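Local coordinates for protein SAM-dependent methyltransferase (Geobacter sulfurreducens, PDB 5BP7) that binds S-adenosyl-L-homocysteine and probably acts as an S-adenosylmethionine-dependent methyltransferase, at residues Thr33-Thr44 with Gly214-Thr225; Gly201-Ala210 with Trp263-Arg271. All coordinates share one frame; numbering follows the deposited sequence.

Contact 1. Residues Thr33-Thr44 with Gly214-Thr225; sequences TESAHRIHNPIT and GWDRYEAAKWLT. With SAH (S-adenosyl-L-homocysteine), chain D.
Thr33-Thr44 leaves the end of a helix and runs as a loop along helical residues Gly214-Thr225. The backbones come close at both ends: Thr33 lies beside Lys222, and Pro42 and Ile43 lie beside Trp215 and Gly214. Between them, a type I turn from Glu34 to His37 turns His37 toward the helix. Its NE2 donates a nearly straight bond (174°) to Tyr218 O at 2.8 Å. The oxygen lies in the imidazole plane and is met on a lone pair. On the other ring nitrogen, His37 ND1 shares a water with Thr33 O, Ala36 N and Thr225 OG1, so the ring is held at both nitrogens.

CG of Tyr218 lies anti to the backbone N (chi1 175°), which carries the ring toward the loop. Asn41 CA covers one ring face and Lys222 CE the opposite one. Tyr218 OH donates to Glu34 OE1 at 2.8 Å, from above the carboxylate plane. The other oxygen, Glu34 OE2, accepts His40 ND1 at 2.7 Å through its anti lone pair. Glu34 thus links Tyr218 to His40, a residue of the cofactor pocket. His40 N binds OXT of S-adenosyl-L-homocysteine at 2.8 Å. Asn41 ND2, also bonded to Val133 O, makes a weak bond to O of the ligand.

Pro42 CB sits over one face of Trp215, 3.6 Å from the centroid of the five-membered ring, a CH-pi contact. Helix 239-260 packs on Trp215 through Tyr253 and Thr257, while Trp263 of strand 261-270 touches Asn41, Pro42 and Ile43.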
# COMPACT_ATOMS: atom_id res chain seq x y z
N THR A 33 -13.54 -7.22 3.54
CA THR A 33 -13.18 -6.27 4.58
C THR A 33 -12.77 -4.89 4.06
O THR A 33 -12.98 -3.90 4.75
CB THR A 33 -12.04 -6.80 5.46
OG1 THR A 33 -10.87 -6.99 4.66
CG2 THR A 33 -12.46 -8.11 6.13
N GLU A 34 -12.19 -4.83 2.86
CA GLU A 34 -11.67 -3.57 2.32
C GLU A 34 -12.43 -2.98 1.12
O GLU A 34 -11.93 -2.04 0.49
CB GLU A 34 -10.17 -3.71 2.01
CG GLU A 34 -9.36 -4.04 3.25
CD GLU A 34 -7.86 -4.02 3.02
OE1 GLU A 34 -7.12 -4.73 3.74
OE2 GLU A 34 -7.42 -3.28 2.11
N SER A 35 -13.65 -3.44 0.87
CA SER A 35 -14.46 -2.93 -0.25
C SER A 35 -14.81 -1.45 -0.17
O SER A 35 -15.02 -0.81 -1.19
CB SER A 35 -15.76 -3.73 -0.43
OG SER A 35 -16.58 -3.56 0.70
N ALA A 36 -14.85 -0.89 1.03
CA ALA A 36 -15.12 0.54 1.22
C ALA A 36 -13.85 1.39 1.43
O ALA A 36 -13.96 2.57 1.74
CB ALA A 36 -16.11 0.74 2.36
N HIS A 37 -12.66 0.83 1.25
CA HIS A 37 -11.39 1.58 1.42
C HIS A 37 -10.94 2.24 0.11
O HIS A 37 -10.75 1.56 -0.89
CB HIS A 37 -10.25 0.65 1.86
CG HIS A 37 -10.28 0.28 3.32
ND1 HIS A 37 -11.34 -0.38 3.91
CD2 HIS A 37 -9.34 0.41 4.28
CE1 HIS A 37 -11.07 -0.60 5.18
NE2 HIS A 37 -9.86 -0.14 5.43
N ARG A 38 -10.73 3.54 0.13
CA ARG A 38 -10.00 4.19 -0.95
C ARG A 38 -8.51 3.87 -0.88
O ARG A 38 -7.86 3.71 -1.89
CB ARG A 38 -10.18 5.70 -0.91
CG ARG A 38 -11.56 6.14 -1.35
CD ARG A 38 -11.71 7.64 -1.16
NE ARG A 38 -12.99 8.08 -1.67
CZ ARG A 38 -13.52 9.28 -1.47
NH1 ARG A 38 -12.91 10.20 -0.73
NH2 ARG A 38 -14.69 9.57 -2.02
N ILE A 39 -7.98 3.85 0.35
CA ILE A 39 -6.56 3.65 0.60
C ILE A 39 -6.45 2.36 1.39
O ILE A 39 -6.99 2.25 2.49
CB ILE A 39 -5.93 4.84 1.39
CG1 ILE A 39 -6.06 6.14 0.58
CG2 ILE A 39 -4.46 4.57 1.68
CD1 ILE A 39 -5.80 7.41 1.37
N HIS A 40 -5.70 1.41 0.85
CA HIS A 40 -5.53 0.09 1.49
C HIS A 40 -4.22 0.01 2.28
O HIS A 40 -3.42 -0.91 2.12
CB HIS A 40 -5.58 -0.99 0.41
CG HIS A 40 -6.83 -0.98 -0.39
ND1 HIS A 40 -7.93 -1.74 -0.04
CD2 HIS A 40 -7.18 -0.30 -1.50
CE1 HIS A 40 -8.90 -1.53 -0.91
NE2 HIS A 40 -8.47 -0.66 -1.81
N ASN A 41 -4.04 0.99 3.15
CA ASN A 41 -2.81 1.16 3.90
C ASN A 41 -3.08 2.08 5.07
O ASN A 41 -4.05 2.86 5.01
CB ASN A 41 -1.74 1.84 3.03
CG ASN A 41 -0.91 0.85 2.27
OD1 ASN A 41 -0.49 -0.16 2.82
ND2 ASN A 41 -0.63 1.15 1.01
N PRO A 42 -2.19 2.07 6.08
CA PRO A 42 -2.41 2.90 7.24
C PRO A 42 -1.95 4.34 7.09
O PRO A 42 -1.41 4.89 8.03
CB PRO A 42 -1.64 2.16 8.36
CG PRO A 42 -0.53 1.49 7.65
CD PRO A 42 -1.03 1.17 6.26
N ILE A 43 -2.20 4.97 5.96
CA ILE A 43 -2.01 6.41 5.87
C ILE A 43 -3.30 7.10 5.48
O ILE A 43 -4.09 6.58 4.72
CB ILE A 43 -0.90 6.81 4.91
CG1 ILE A 43 -1.07 6.14 3.57
CG2 ILE A 43 0.46 6.48 5.52
CD1 ILE A 43 -0.41 6.95 2.49
N THR A 44 -3.46 8.29 6.04
CA THR A 44 -4.65 9.10 5.83
C THR A 44 -4.63 9.74 4.45
O THR A 44 -3.57 9.82 3.80
CB THR A 44 -4.75 10.22 6.88
OG1 THR A 44 -3.59 11.05 6.83
CG2 THR A 44 -4.88 9.64 8.29
N GLY A 214 -3.59 7.01 11.39
CA GLY A 214 -3.63 6.38 10.08
C GLY A 214 -3.90 4.87 10.15
O GLY A 214 -4.68 4.33 9.36
N TRP A 215 -3.25 4.20 11.08
CA TRP A 215 -3.57 2.81 11.38
C TRP A 215 -5.04 2.63 11.79
O TRP A 215 -5.71 1.71 11.33
CB TRP A 215 -2.66 2.28 12.48
CG TRP A 215 -1.40 1.74 12.02
CD1 TRP A 215 -0.15 2.29 12.19
CD2 TRP A 215 -1.22 0.51 11.35
NE1 TRP A 215 0.81 1.47 11.61
CE2 TRP A 215 0.18 0.37 11.09
CE3 TRP A 215 -2.09 -0.49 10.90
CZ2 TRP A 215 0.70 -0.72 10.45
CZ3 TRP A 215 -1.56 -1.59 10.25
CH2 TRP A 215 -0.18 -1.69 10.01
N ASP A 216 -5.53 3.54 12.62
CA ASP A 216 -6.94 3.50 13.02
C ASP A 216 -7.86 3.55 11.80
O ASP A 216 -8.81 2.78 11.72
CB ASP A 216 -7.29 4.64 13.98
CG ASP A 216 -6.68 4.47 15.37
OD1 ASP A 216 -6.13 3.38 15.70
OD2 ASP A 216 -6.73 5.46 16.17
N ARG A 217 -7.58 4.44 10.85
CA ARG A 217 -8.39 4.54 9.61
C ARG A 217 -8.39 3.26 8.82
O ARG A 217 -9.43 2.78 8.42
CB ARG A 217 -7.93 5.68 8.67
CG ARG A 217 -8.12 7.11 9.16
CD ARG A 217 -9.56 7.50 9.45
NE ARG A 217 -10.03 6.95 10.72
CZ ARG A 217 -11.05 6.12 10.88
NH1 ARG A 217 -11.76 5.68 9.84
NH2 ARG A 217 -11.36 5.71 12.10
N TYR A 218 -7.21 2.71 8.64
CA TYR A 218 -7.06 1.49 7.89
C TYR A 218 -7.76 0.28 8.55
O TYR A 218 -8.52 -0.44 7.88
CB TYR A 218 -5.58 1.20 7.67
CG TYR A 218 -5.36 -0.12 7.00
CD1 TYR A 218 -5.89 -0.37 5.75
CD2 TYR A 218 -4.68 -1.14 7.65
CE1 TYR A 218 -5.73 -1.60 5.15
CE2 TYR A 218 -4.50 -2.37 7.04
CZ TYR A 218 -5.03 -2.58 5.79
OH TYR A 218 -4.90 -3.78 5.19
N GLU A 219 -7.56 0.10 9.86
CA GLU A 219 -8.14 -1.05 10.55
C GLU A 219 -9.59 -0.86 10.94
O GLU A 219 -10.41 -1.73 10.64
CB GLU A 219 -7.34 -1.48 11.77
CG GLU A 219 -5.94 -1.93 11.45
CD GLU A 219 -5.83 -3.25 10.67
OE1 GLU A 219 -6.84 -3.95 10.41
OE2 GLU A 219 -4.68 -3.58 10.28
N ALA A 220 -9.92 0.25 11.59
CA ALA A 220 -11.29 0.44 12.12
C ALA A 220 -12.37 0.46 11.07
O ALA A 220 -13.51 0.02 11.31
CB ALA A 220 -11.38 1.69 12.99
N ALA A 221 -12.04 0.99 9.89
CA ALA A 221 -13.02 1.04 8.81
C ALA A 221 -13.43 -0.37 8.36
O ALA A 221 -14.54 -0.57 7.88
CB ALA A 221 -12.49 1.87 7.65
N LYS A 222 -12.53 -1.34 8.51
CA LYS A 222 -12.85 -2.72 8.18
C LYS A 222 -14.00 -3.25 9.02
O LYS A 222 -14.83 -4.02 8.53
CB LYS A 222 -11.65 -3.64 8.38
CG LYS A 222 -10.45 -3.30 7.51
CD LYS A 222 -9.32 -4.27 7.81
CE LYS A 222 -8.07 -3.96 7.00
NZ LYS A 222 -6.98 -4.85 7.52
N TRP A 223 -14.06 -2.82 10.28
CA TRP A 223 -15.02 -3.40 11.20
C TRP A 223 -16.44 -3.03 10.81
O TRP A 223 -17.34 -3.88 10.79
CB TRP A 223 -14.73 -2.98 12.64
CG TRP A 223 -13.33 -3.17 13.01
CD1 TRP A 223 -12.43 -4.06 12.46
CD2 TRP A 223 -12.61 -2.45 14.02
NE1 TRP A 223 -11.20 -3.93 13.06
CE2 TRP A 223 -11.28 -2.95 14.02
CE3 TRP A 223 -12.95 -1.43 14.92
CZ2 TRP A 223 -10.30 -2.47 14.90
CZ3 TRP A 223 -11.95 -0.94 15.79
CH2 TRP A 223 -10.65 -1.47 15.77
N LEU A 224 -16.64 -1.77 10.47
CA LEU A 224 -17.94 -1.34 9.99
C LEU A 224 -18.35 -2.06 8.70
O LEU A 224 -19.49 -2.50 8.58
CB LEU A 224 -17.95 0.16 9.73
CG LEU A 224 -19.30 0.77 9.37
CD1 LEU A 224 -20.41 0.47 10.38
CD2 LEU A 224 -19.10 2.27 9.21
N THR A 225 -17.42 -2.14 7.75
CA THR A 225 -17.65 -2.83 6.49
C THR A 225 -18.05 -4.30 6.76
O THR A 225 -19.02 -4.78 6.19
CB THR A 225 -16.41 -2.79 5.57
OG1 THR A 225 -16.01 -1.43 5.35
CG2 THR A 225 -16.70 -3.42 4.21
N SAH D . -0.81 0.71 -2.81
CA SAH D . -2.29 0.47 -2.62
CB SAH D . -2.64 -0.98 -2.22
CG SAH D . -1.90 -1.62 -1.04
SD SAH D . -2.75 -3.08 -0.47
C SAH D . -2.91 1.42 -1.63
O SAH D . -2.21 2.18 -0.96
OXT SAH D . -4.14 1.47 -1.48
C5' SAH D . -1.98 -4.46 -1.34
C4' SAH D . -2.52 -4.53 -2.76
O4' SAH D . -1.69 -5.36 -3.57
C3' SAH D . -3.94 -5.09 -2.86
O3' SAH D . -4.75 -4.14 -3.56
C2' SAH D . -3.82 -6.39 -3.65
O2' SAH D . -4.91 -6.56 -4.56
C1' SAH D . -2.54 -6.12 -4.41
N9 SAH D . -1.71 -7.25 -4.83
C8 SAH D . -1.31 -8.33 -4.10
N7 SAH D . -0.52 -9.13 -4.78
C5 SAH D . -0.39 -8.52 -6.03
C6 SAH D . 0.30 -8.87 -7.21
N6 SAH D . 1.04 -10.00 -7.30
N1 SAH D . 0.22 -8.05 -8.29
C2 SAH D . -0.53 -6.93 -8.19
N3 SAH D . -1.23 -6.51 -7.13
C4 SAH D . -1.12 -7.36 -6.07
O HOH W 1 -13.91 -1.48 3.69
O HOH W 2 -8.14 -6.85 5.26

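Contact 2. Residues Gly201-Ala210 with Trp263-Arg271; sequences GYDVVEMVLA and WGVFALMPR
Two antiparallel strands at one edge of the Rossmann-like methyltransferase sheet make this contact. Gly201-Ala210 contains the outermost strand, 202-209, and Trp263-Arg271 forms most of its neighbour. The strand order 3-2-1-4-5-7-6, with strand 7 antiparallel, is the hallmark of class I methyltransferases. A classic beta bulge interrupts the pairing where Val205 and Glu206 both face Ala267. Val205 N bonds to Ala267 O at 2.8 Å, while Glu206 N reaches the same oxygen only weakly, at 3.5 Å. Ala267 N bonds back to Glu206 O, Met207 pairs with Phe266, and Val208 and Val265 exchange two backbone bonds.

Val204, Met207, Leu209, Phe266 and Leu268 share one face of the sheet. Leu209 CD2 meets Phe266 CZ at 3.7 Å. The selenium of Met207, a selenomethionine, makes an oblique Met-aromatic contact with the same ring. Val204 CG2 touches Leu268 CD2 at 3.8 Å. Helix 190-199 covers this face, with Phe197 against Phe266 and Val204. On the other face, Glu206 CB packs against Ala267 CB. Here Leu51 of helix 45-54 reaches Val208 and Val265.

Toward the cofactor end, Ala210 CB lies at the edge of the Trp263 ring. A water also joins Ala210 O to Trp263 N. At the far end, the Tyr202 ring lies obliquely against Pro270, with CE2 3.7 Å from Pro270 CB. Arg271, the last residue, is tied down by its backbone N to Gly201 O and by a salt bridge to Asp203. The guanidinium and carboxylate planes are 52° apart. Arg271 NE meets Asp203 OD1 at 2.7 Å from above the carboxylate plane, and NH2 adds a weak bond to the same oxygen.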
# COMPACT_ATOMS: atom_id res chain seq x y z
N GLY A 201 22.39 0.60 -2.02
CA GLY A 201 22.84 1.58 -3.01
C GLY A 201 21.87 2.72 -3.33
O GLY A 201 21.99 3.34 -4.39
N TYR A 202 20.95 3.02 -2.40
CA TYR A 202 19.98 4.09 -2.58
C TYR A 202 20.11 5.19 -1.53
O TYR A 202 20.35 4.93 -0.36
CB TYR A 202 18.55 3.51 -2.58
CG TYR A 202 18.34 2.61 -3.76
CD1 TYR A 202 18.78 1.28 -3.74
CD2 TYR A 202 17.79 3.11 -4.95
CE1 TYR A 202 18.65 0.47 -4.85
CE2 TYR A 202 17.66 2.31 -6.06
CZ TYR A 202 18.09 1.00 -6.00
OH TYR A 202 17.95 0.22 -7.08
N ASP A 203 19.95 6.43 -1.97
CA ASP A 203 19.71 7.55 -1.06
C ASP A 203 18.24 7.58 -0.68
O ASP A 203 17.37 7.44 -1.54
CB ASP A 203 20.04 8.87 -1.75
CG ASP A 203 21.52 9.10 -1.86
OD1 ASP A 203 22.26 8.65 -0.95
OD2 ASP A 203 21.95 9.78 -2.83
N VAL A 204 17.94 7.79 0.60
CA VAL A 204 16.59 8.13 1.02
C VAL A 204 16.44 9.63 0.82
O VAL A 204 17.13 10.41 1.46
CB VAL A 204 16.32 7.78 2.50
CG1 VAL A 204 14.89 8.15 2.89
CG2 VAL A 204 16.50 6.29 2.73
N VAL A 205 15.55 10.02 -0.09
CA VAL A 205 15.36 11.45 -0.44
C VAL A 205 14.07 12.09 0.09
O VAL A 205 13.93 13.31 0.06
CB VAL A 205 15.46 11.69 -1.97
CG1 VAL A 205 16.87 11.34 -2.46
CG2 VAL A 205 14.40 10.94 -2.78
N GLU A 206 13.13 11.28 0.56
CA GLU A 206 11.93 11.78 1.24
C GLU A 206 11.24 10.62 1.96
O GLU A 206 11.54 9.45 1.71
CB GLU A 206 10.95 12.46 0.27
CG GLU A 206 10.89 13.98 0.38
CD GLU A 206 10.12 14.48 1.61
OE1 GLU A 206 9.74 13.67 2.50
OE2 GLU A 206 9.90 15.71 1.71
N MSE A 207 10.35 10.96 2.90
CA MSE A 207 9.57 9.95 3.62
C MSE A 207 8.36 10.53 4.29
O MSE A 207 8.38 11.64 4.83
CB MSE A 207 10.37 9.11 4.64
CG MSE A 207 10.91 9.87 5.81
SE MSE A 207 11.90 8.67 7.05
CE MSE A 207 12.09 9.95 8.52
N VAL A 208 7.28 9.77 4.23
CA VAL A 208 6.06 10.09 4.96
C VAL A 208 5.69 8.84 5.74
O VAL A 208 5.51 7.78 5.15
CB VAL A 208 4.92 10.51 4.00
CG1 VAL A 208 3.67 10.87 4.76
CG2 VAL A 208 5.33 11.73 3.18
N LEU A 209 5.62 8.96 7.05
CA LEU A 209 5.36 7.83 7.94
C LEU A 209 3.95 7.92 8.49
O LEU A 209 3.47 9.01 8.82
CB LEU A 209 6.35 7.80 9.10
CG LEU A 209 7.81 7.84 8.68
CD1 LEU A 209 8.71 7.74 9.91
CD2 LEU A 209 8.17 6.76 7.68
N ALA A 210 3.31 6.77 8.61
CA ALA A 210 2.01 6.69 9.26
C ALA A 210 2.12 7.10 10.70
O ALA A 210 3.16 6.95 11.34
CB ALA A 210 1.48 5.26 9.19
N TRP A 263 4.53 2.09 9.97
CA TRP A 263 4.44 1.95 8.52
C TRP A 263 4.84 3.25 7.86
O TRP A 263 4.56 4.34 8.37
CB TRP A 263 3.03 1.56 8.11
CG TRP A 263 2.89 1.08 6.70
CD1 TRP A 263 2.98 -0.21 6.27
CD2 TRP A 263 2.61 1.86 5.55
NE1 TRP A 263 2.78 -0.28 4.92
CE2 TRP A 263 2.54 0.99 4.45
CE3 TRP A 263 2.40 3.21 5.35
CZ2 TRP A 263 2.28 1.42 3.16
CZ3 TRP A 263 2.14 3.65 4.04
CH2 TRP A 263 2.08 2.75 2.97
N GLY A 264 5.49 3.16 6.71
CA GLY A 264 5.85 4.36 5.97
C GLY A 264 6.07 4.18 4.50
O GLY A 264 6.24 3.06 4.02
N VAL A 265 6.09 5.31 3.81
CA VAL A 265 6.47 5.38 2.41
C VAL A 265 7.81 6.12 2.34
O VAL A 265 7.96 7.23 2.85
CB VAL A 265 5.41 6.06 1.53
CG1 VAL A 265 5.75 5.89 0.06
CG2 VAL A 265 4.05 5.46 1.78
N PHE A 266 8.75 5.50 1.64
CA PHE A 266 10.14 5.95 1.57
C PHE A 266 10.47 6.23 0.11
O PHE A 266 10.25 5.37 -0.76
CB PHE A 266 11.06 4.87 2.13
CG PHE A 266 10.75 4.51 3.54
CD1 PHE A 266 11.28 5.25 4.58
CD2 PHE A 266 9.86 3.48 3.82
CE1 PHE A 266 10.94 4.97 5.89
CE2 PHE A 266 9.53 3.18 5.12
CZ PHE A 266 10.06 3.93 6.16
N ALA A 267 10.96 7.43 -0.15
CA ALA A 267 11.35 7.84 -1.49
C ALA A 267 12.88 7.65 -1.65
O ALA A 267 13.66 8.15 -0.86
CB ALA A 267 10.95 9.29 -1.75
N LEU A 268 13.25 6.92 -2.69
CA LEU A 268 14.63 6.46 -2.91
C LEU A 268 15.12 6.85 -4.29
O LEU A 268 14.35 6.84 -5.26
CB LEU A 268 14.70 4.94 -2.80
CG LEU A 268 14.12 4.28 -1.55
CD1 LEU A 268 14.27 2.77 -1.67
CD2 LEU A 268 14.81 4.77 -0.29
N MSE A 269 16.40 7.21 -4.38
CA MSE A 269 17.05 7.44 -5.68
C MSE A 269 18.38 6.70 -5.69
O MSE A 269 19.17 6.84 -4.75
CB MSE A 269 17.25 8.92 -5.94
CG MSE A 269 15.93 9.65 -6.11
SE MSE A 269 16.22 11.59 -6.36
CE MSE A 269 17.22 11.56 -8.04
N PRO A 270 18.67 5.91 -6.73
CA PRO A 270 19.94 5.18 -6.76
C PRO A 270 21.15 6.10 -6.69
O PRO A 270 21.13 7.18 -7.30
CB PRO A 270 19.90 4.43 -8.08
CG PRO A 270 18.94 5.18 -8.93
CD PRO A 270 17.93 5.77 -7.99
N ARG A 271 22.14 5.70 -5.90
CA ARG A 271 23.39 6.47 -5.74
C ARG A 271 24.21 6.46 -7.00
O ARG A 271 24.16 5.48 -7.74
CB ARG A 271 24.29 5.90 -4.62
CG ARG A 271 24.24 6.68 -3.32
CD ARG A 271 24.40 5.78 -2.08
NE ARG A 271 23.62 6.31 -0.96
CZ ARG A 271 23.78 6.00 0.32
NH1 ARG A 271 24.72 5.14 0.72
NH2 ARG A 271 23.00 6.58 1.23
OXT ARG A 271 24.95 7.42 -7.29
O HOH W 3 4.68 4.56 11.78

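From the N terminus, the chain first lays down Thr33-Thr44, then builds the parallel strands of the sheet. It passes through Gly201-Ala210 before reaching Gly214-Thr225, where contact 1 closes its loop. Helix 239-260 follows, and the C-terminal strand then closes contact 2 on the edge strand. The segments alternate, so the two loops cross. Contact 1 joins the cofactor-side N-terminal loop to helix 212-232; contact 2 pairs the last strand with the edge strand, which leads into that helix. Their centres are 24 Å apart, yet they touch: Pro42 O lies 3.1 Å from Ala210 CB.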